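Side-chain contacts in cellulose biosynthesis protein BcsG (Salmonella typhimurium LT2, PDB 5OLT), which is required for cellulose biosynthesis and is represented here by its zinc-binding extramembrane domain, a member of the alkaline phosphatase family: residues A28-W33 with K368-L373; N359-Q364 with G376-Y381. All coordinates share one frame; numbering follows the deposited sequence. Where two conformers were deposited one is given.

Interaction 1 of 2, residues A28-W33 with K368-L373; sequences ANLNAW and KPYVRL
N31 OD1 is gripped by two N-H donors. One is NH1 of R372, 2.9 Å from N31 OD1 across the contact. The other is NE1 of W378, which joins from beyond the two segments. The arginine bond is somewhat bent, with an N-H...O angle of 150°. NH1 reaches OD1 from above the amide plane, 49° out of it, whereas OD1 lies at the edge of the guanidinium, in its plane. A water near the same edge adds a second link. It accepts from R372 NH1 at 2.9 Å and donates to the backbone O of N31, also at 2.9 Å. One arginine nitrogen is therefore tied both to the N31 side chain and, through the water, to the helix backbone. R372 runs out from its strand extended and bends only at chi3 (69°), which brings NH1 beside the amide.

The contact sets the first turns of helix 27-42 against one face of the antiparallel sheet near the C-terminus. Strand 368-373 is an inner strand there, hydrogen-bonded to 360-365 and 379-380. Y370 and R372 point toward the helix, and V371 between them points away.

Beside the polar cluster, L30 lays one methyl over the Y370 ring. L30 CD2 sits 3.9 Å from the centroid of the Y370 ring in a CH-pi contact. Offset toward the rim, L30 CD2 comes to 3.6 Å from Y370 CG.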
loop_
_atom_site.group_PDB
_atom_site.type_symbol
_atom_site.label_atom_id
_atom_site.label_comp_id
_atom_site.label_asym_id
_atom_site.label_seq_id
_atom_site.Cartn_x
_atom_site.Cartn_y
_atom_site.Cartn_z
ATOM N N ALA A 28 27.419 13.500 6.647
ATOM C CA ALA A 28 27.058 13.588 8.052
ATOM C C ALA A 28 25.628 14.106 8.235
ATOM O O ALA A 28 24.873 13.568 9.044
ATOM C CB ALA A 28 28.057 14.460 8.837
ATOM N N ASN A 29 25.256 15.138 7.484
ATOM C CA ASN A 29 23.910 15.714 7.616
ATOM C C ASN A 29 22.826 14.781 7.101
ATOM O O ASN A 29 21.742 14.750 7.683
ATOM C CB ASN A 29 23.787 17.094 6.980
ATOM C CG ASN A 29 24.555 18.155 7.762
ATOM O OD1 ASN A 29 24.957 19.176 7.193
ATOM N ND2 ASN A 29 24.761 17.915 9.029
ATOM N N LEU A 30 23.102 14.036 6.024
ATOM C CA LEU A 30 22.090 13.107 5.513
ATOM C C LEU A 30 21.968 11.920 6.459
ATOM O O LEU A 30 20.845 11.482 6.731
ATOM C CB LEU A 30 22.434 12.649 4.089
ATOM C CG LEU A 30 21.873 13.536 2.962
ATOM C CD1 LEU A 30 22.261 14.988 3.014
ATOM C CD2 LEU A 30 22.338 12.907 1.651
ATOM N N ASN A 31 23.087 11.462 7.041
ATOM C CA ASN A 31 23.021 10.405 8.058
ATOM C C ASN A 31 22.194 10.885 9.263
ATOM O O ASN A 31 21.317 10.167 9.785
ATOM C CB ASN A 31 24.447 10.034 8.550
ATOM C CG ASN A 31 25.163 9.073 7.634
ATOM O OD1 ASN A 31 24.562 8.434 6.756
ATOM N ND2 ASN A 31 26.456 8.918 7.858
ATOM N N ALA A 32 22.465 12.111 9.713
ATOM C CA ALA A 32 21.742 12.660 10.856
ATOM C C ALA A 32 20.242 12.804 10.533
ATOM O O ALA A 32 19.394 12.504 11.368
ATOM C CB ALA A 32 22.331 13.985 11.291
ATOM N N TRP A 33 19.929 13.282 9.315
ATOM C CA TRP A 33 18.543 13.404 8.892
ATOM C C TRP A 33 17.829 12.038 8.958
ATOM O O TRP A 33 16.695 11.962 9.470
ATOM C CB TRP A 33 18.437 14.023 7.484
ATOM C CG TRP A 33 17.011 14.229 7.110
ATOM C CD1 TRP A 33 16.247 15.320 7.364
ATOM C CD2 TRP A 33 16.143 13.270 6.476
ATOM N NE1 TRP A 33 14.960 15.105 6.949
ATOM C CE2 TRP A 33 14.870 13.859 6.391
ATOM C CE3 TRP A 33 16.333 11.962 5.966
ATOM C CZ2 TRP A 33 13.774 13.189 5.817
ATOM C CZ3 TRP A 33 15.237 11.294 5.409
ATOM C CH2 TRP A 33 13.984 11.908 5.338
ATOM N N LYS A 368 16.337 16.251 -4.128
ATOM C CA LYS A 368 17.221 15.465 -4.993
ATOM C C LYS A 368 17.383 14.082 -4.363
ATOM O O LYS A 368 17.471 13.976 -3.143
ATOM C CB LYS A 368 18.603 16.115 -5.105
ATOM C CG LYS A 368 18.579 17.541 -5.684
ATOM C CD LYS A 368 19.960 18.204 -5.738
ATOM C CE LYS A 368 21.012 17.346 -6.451
ATOM N NZ LYS A 368 21.866 18.154 -7.371
ATOM N N PRO A 369 17.477 13.031 -5.185
ATOM C CA PRO A 369 17.591 11.695 -4.592
ATOM C C PRO A 369 19.032 11.292 -4.289
ATOM O O PRO A 369 19.947 11.567 -5.071
ATOM C CB PRO A 369 16.993 10.790 -5.690
ATOM C CG PRO A 369 17.316 11.512 -6.977
ATOM C CD PRO A 369 17.193 12.969 -6.642
ATOM N N TYR A 370 19.220 10.656 -3.145
ATOM C CA TYR A 370 20.550 10.134 -2.737
ATOM C C TYR A 370 20.410 8.706 -2.325
ATOM O O TYR A 370 19.342 8.304 -1.830
ATOM C CB TYR A 370 21.073 10.913 -1.522
ATOM C CG TYR A 370 21.394 12.356 -1.826
ATOM C CD1 TYR A 370 20.398 13.331 -1.794
ATOM C CD2 TYR A 370 22.704 12.741 -2.180
ATOM C CE1 TYR A 370 20.675 14.669 -2.085
ATOM C CE2 TYR A 370 22.991 14.076 -2.476
ATOM C CZ TYR A 370 21.981 15.031 -2.402
ATOM O OH TYR A 370 22.250 16.343 -2.675
ATOM N N VAL A 371 21.482 7.935 -2.508
ATOM C CA VAL A 371 21.515 6.557 -2.089
ATOM C C VAL A 371 22.697 6.301 -1.138
ATOM O O VAL A 371 23.800 6.825 -1.376
ATOM C CB VAL A 371 21.513 5.579 -3.314
ATOM C CG1 VAL A 371 22.695 5.786 -4.250
ATOM C CG2 VAL A 371 21.448 4.134 -2.842
ATOM N N ARG A 372 22.460 5.479 -0.117
ATOM C CA ARG A 372 23.526 5.017 0.791
ATOM C C ARG A 372 23.598 3.517 0.725
ATOM O O ARG A 372 22.613 2.813 0.978
ATOM C CB ARG A 372 23.221 5.428 2.228
ATOM C CG ARG A 372 24.432 5.180 3.125
ATOM C CD ARG A 372 24.173 5.606 4.554
ATOM N NE ARG A 372 23.199 4.725 5.190
ATOM C CZ ARG A 372 22.631 4.973 6.371
ATOM N NH1 ARG A 372 22.899 6.129 7.019
ATOM N NH2 ARG A 372 21.791 4.082 6.885
ATOM N N LEU A 373 24.768 3.028 0.329
ATOM C CA LEU A 373 25.002 1.586 0.239
ATOM C C LEU A 373 25.664 1.127 1.542
ATOM O O LEU A 373 26.734 1.630 1.918
ATOM C CB LEU A 373 25.857 1.299 -1.013
ATOM C CG LEU A 373 25.259 1.848 -2.326
ATOM C CD1 LEU A 373 26.215 1.723 -3.477
ATOM C CD2 LEU A 373 23.909 1.183 -2.652
HETATM O O HOH W 1 22.059 7.341 9.515
#

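Interaction 2 of 2, residues N359-Q364 with G376-Y381; sequences NAVVIQ and GDWVPY
W378 carries the contact with V361 and I363, by way of the six-membered ring of its indole. Its CG is anti to the carbonyl carbon and beside the backbone N (chi1 -65°), and the far end of the ring reaches strand 360-365. On the way it passes strand 368-373, where it touches Y370 and R372. I363 meets the ring with three carbons. I363 CD1 stands over one face of W378, 4.1 Å from the centroid of its six-membered ring and 19° off the normal, in a CH-pi contact. I363 CG2 packs on CH2 of W378 at 3.8 Å, and I363 CG1 lies 3.8 Å from CZ3 of W378. V361 adds its CG1, 3.9 Å from CH2 of W378. The backbone O of V361 comes obliquely to 3.6 Å from CZ3 of W378; this oxygen is also paired with the backbone of R372.

V379 follows in edge strand 379-380 and is hydrogen-bonded through the backbone to V371. The segment ends at Y381. Its CB points toward 359-364. Y381 is buried, and its OH is hydrogen-bonded to D274.

No hydrogen bond joins the two segments. The indole NE1 instead donates to N31 on helix 27-42. The tryptophan thus presents hydrocarbon to V361 and I363, while its one polar side-chain atom is satisfied by the helix, which would help hold the indole in its orientation.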
loop_
_atom_site.group_PDB
_atom_site.type_symbol
_atom_site.label_atom_id
_atom_site.label_comp_id
_atom_site.label_asym_id
_atom_site.label_seq_id
_atom_site.Cartn_x
_atom_site.Cartn_y
_atom_site.Cartn_z
ATOM N N ASN A 359 20.385 -3.672 1.924
ATOM C CA ASN A 359 21.696 -3.112 1.661
ATOM C C ASN A 359 21.748 -1.657 1.243
ATOM O O ASN A 359 22.813 -1.106 1.014
ATOM C CB ASN A 359 22.359 -3.957 0.564
ATOM C CG ASN A 359 22.692 -5.367 1.006
ATOM O OD1 ASN A 359 21.881 -6.302 0.895
ATOM N ND2 ASN A 359 23.934 -5.547 1.443
ATOM N N ALA A 360 20.587 -1.025 1.117
ATOM C CA ALA A 360 20.545 0.291 0.505
ATOM C C ALA A 360 19.414 1.100 1.084
ATOM O O ALA A 360 18.328 0.558 1.355
ATOM C CB ALA A 360 20.343 0.156 -1.001
ATOM N N VAL A 361 19.686 2.395 1.268
ATOM C CA VAL A 361 18.639 3.385 1.627
ATOM C C VAL A 361 18.636 4.476 0.559
ATOM O O VAL A 361 19.704 4.916 0.101
ATOM C CB VAL A 361 18.915 4.036 3.012
ATOM C CG1 VAL A 361 17.781 4.960 3.391
ATOM C CG2 VAL A 361 19.096 2.998 4.147
ATOM N N VAL A 362 17.425 4.876 0.147
ATOM C CA VAL A 362 17.264 5.968 -0.798
ATOM C C VAL A 362 16.400 7.012 -0.097
ATOM O O VAL A 362 15.353 6.690 0.484
ATOM C CB VAL A 362 16.585 5.508 -2.102
ATOM C CG1 VAL A 362 16.260 6.693 -2.992
ATOM C CG2 VAL A 362 17.510 4.553 -2.835
ATOM N N ILE A 363 16.825 8.268 -0.197
ATOM C CA ILE A 363 16.047 9.413 0.331
ATOM C C ILE A 363 15.997 10.526 -0.693
ATOM O O ILE A 363 16.781 10.543 -1.653
ATOM C CB ILE A 363 16.625 9.974 1.668
ATOM C CG1 ILE A 363 17.975 10.682 1.442
ATOM C CG2 ILE A 363 16.738 8.818 2.685
ATOM C CD1 ILE A 363 18.581 11.316 2.704
ATOM N N GLN A 364 15.051 11.442 -0.487
ATOM C CA GLN A 364 15.028 12.726 -1.185
ATOM C C GLN A 364 15.501 13.772 -0.195
ATOM O O GLN A 364 14.978 13.850 0.905
ATOM C CB GLN A 364 13.626 13.065 -1.677
ATOM C CG GLN A 364 13.096 12.130 -2.740
ATOM C CD GLN A 364 13.584 12.468 -4.135
ATOM O OE1 GLN A 364 14.208 13.495 -4.362
ATOM N NE2 GLN A 364 13.266 11.615 -5.071
ATOM N N GLY A 376 27.550 3.243 4.264
ATOM C CA GLY A 376 28.650 4.084 3.765
ATOM C C GLY A 376 28.278 5.555 3.481
ATOM O O GLY A 376 27.314 6.071 4.057
ATOM N N ASP A 377 29.051 6.235 2.635
ATOM C CA ASP A 377 28.807 7.647 2.246
ATOM C C ASP A 377 27.639 7.762 1.267
ATOM O O ASP A 377 27.546 6.968 0.327
ATOM C CB ASP A 377 30.007 8.259 1.513
ATOM C CG ASP A 377 31.224 8.492 2.414
ATOM O OD1 ASP A 377 31.083 8.869 3.608
ATOM O OD2 ASP A 377 32.340 8.320 1.892
ATOM N N TRP A 378 26.802 8.780 1.451
ATOM C CA TRP A 378 25.734 9.069 0.496
ATOM C C TRP A 378 26.290 9.521 -0.833
ATOM O O TRP A 378 27.298 10.256 -0.902
ATOM C CB TRP A 378 24.775 10.137 1.037
ATOM C CG TRP A 378 24.036 9.685 2.245
ATOM C CD1 TRP A 378 24.432 9.823 3.542
ATOM C CD2 TRP A 378 22.733 9.064 2.297
ATOM N NE1 TRP A 378 23.512 9.284 4.391
ATOM C CE2 TRP A 378 22.440 8.816 3.661
ATOM C CE3 TRP A 378 21.810 8.652 1.314
ATOM C CZ2 TRP A 378 21.265 8.186 4.082
ATOM C CZ3 TRP A 378 20.651 8.017 1.724
ATOM C CH2 TRP A 378 20.361 7.818 3.106
ATOM N N VAL A 379 25.626 9.110 -1.905
ATOM C CA VAL A 379 25.975 9.562 -3.267
ATOM C C VAL A 379 24.690 9.924 -3.975
ATOM O O VAL A 379 23.639 9.329 -3.693
ATOM C CB VAL A 379 26.775 8.507 -4.097
ATOM C CG1 VAL A 379 28.218 8.441 -3.626
ATOM C CG2 VAL A 379 26.133 7.132 -4.093
ATOM N N PRO A 380 24.714 10.923 -4.850
ATOM C CA PRO A 380 23.503 11.205 -5.632
ATOM C C PRO A 380 23.067 9.945 -6.402
ATOM O O PRO A 380 23.884 9.194 -6.957
ATOM C CB PRO A 380 23.948 12.316 -6.597
ATOM C CG PRO A 380 25.057 12.974 -5.841
ATOM C CD PRO A 380 25.789 11.891 -5.134
ATOM N N TYR A 381 21.763 9.697 -6.397
ATOM C CA TYR A 381 21.245 8.625 -7.234
ATOM C C TYR A 381 21.271 9.176 -8.689
ATOM O O TYR A 381 20.747 10.260 -8.925
ATOM C CB TYR A 381 19.809 8.278 -6.798
ATOM C CG TYR A 381 19.272 7.124 -7.640
ATOM C CD1 TYR A 381 19.760 5.832 -7.453
ATOM C CD2 TYR A 381 18.353 7.350 -8.678
ATOM C CE1 TYR A 381 19.342 4.773 -8.245
ATOM C CE2 TYR A 381 17.915 6.286 -9.471
ATOM C CZ TYR A 381 18.427 5.015 -9.250
ATOM O OH TYR A 381 18.031 3.948 -10.021
#

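Both contacts belong to the four-stranded antiparallel sheet near the C-terminus, and their centres are about 6 Å apart. Interaction 1 joins helix 27-42 to an inner strand and is partly buried. Interaction 2 is wholly buried and spans that strand, linking 360-365 to the segment entering 379-380. Their chemistry differs accordingly. Both have a CH-pi contact, but the first adds a charged, water-bridged hydrogen-bond cluster, and the second has no hydrogen bond across it. W378 is common to both: it carries the second contact and also reaches the helix of the first, where W378 CD1 is 3.5 Å from L30 CB.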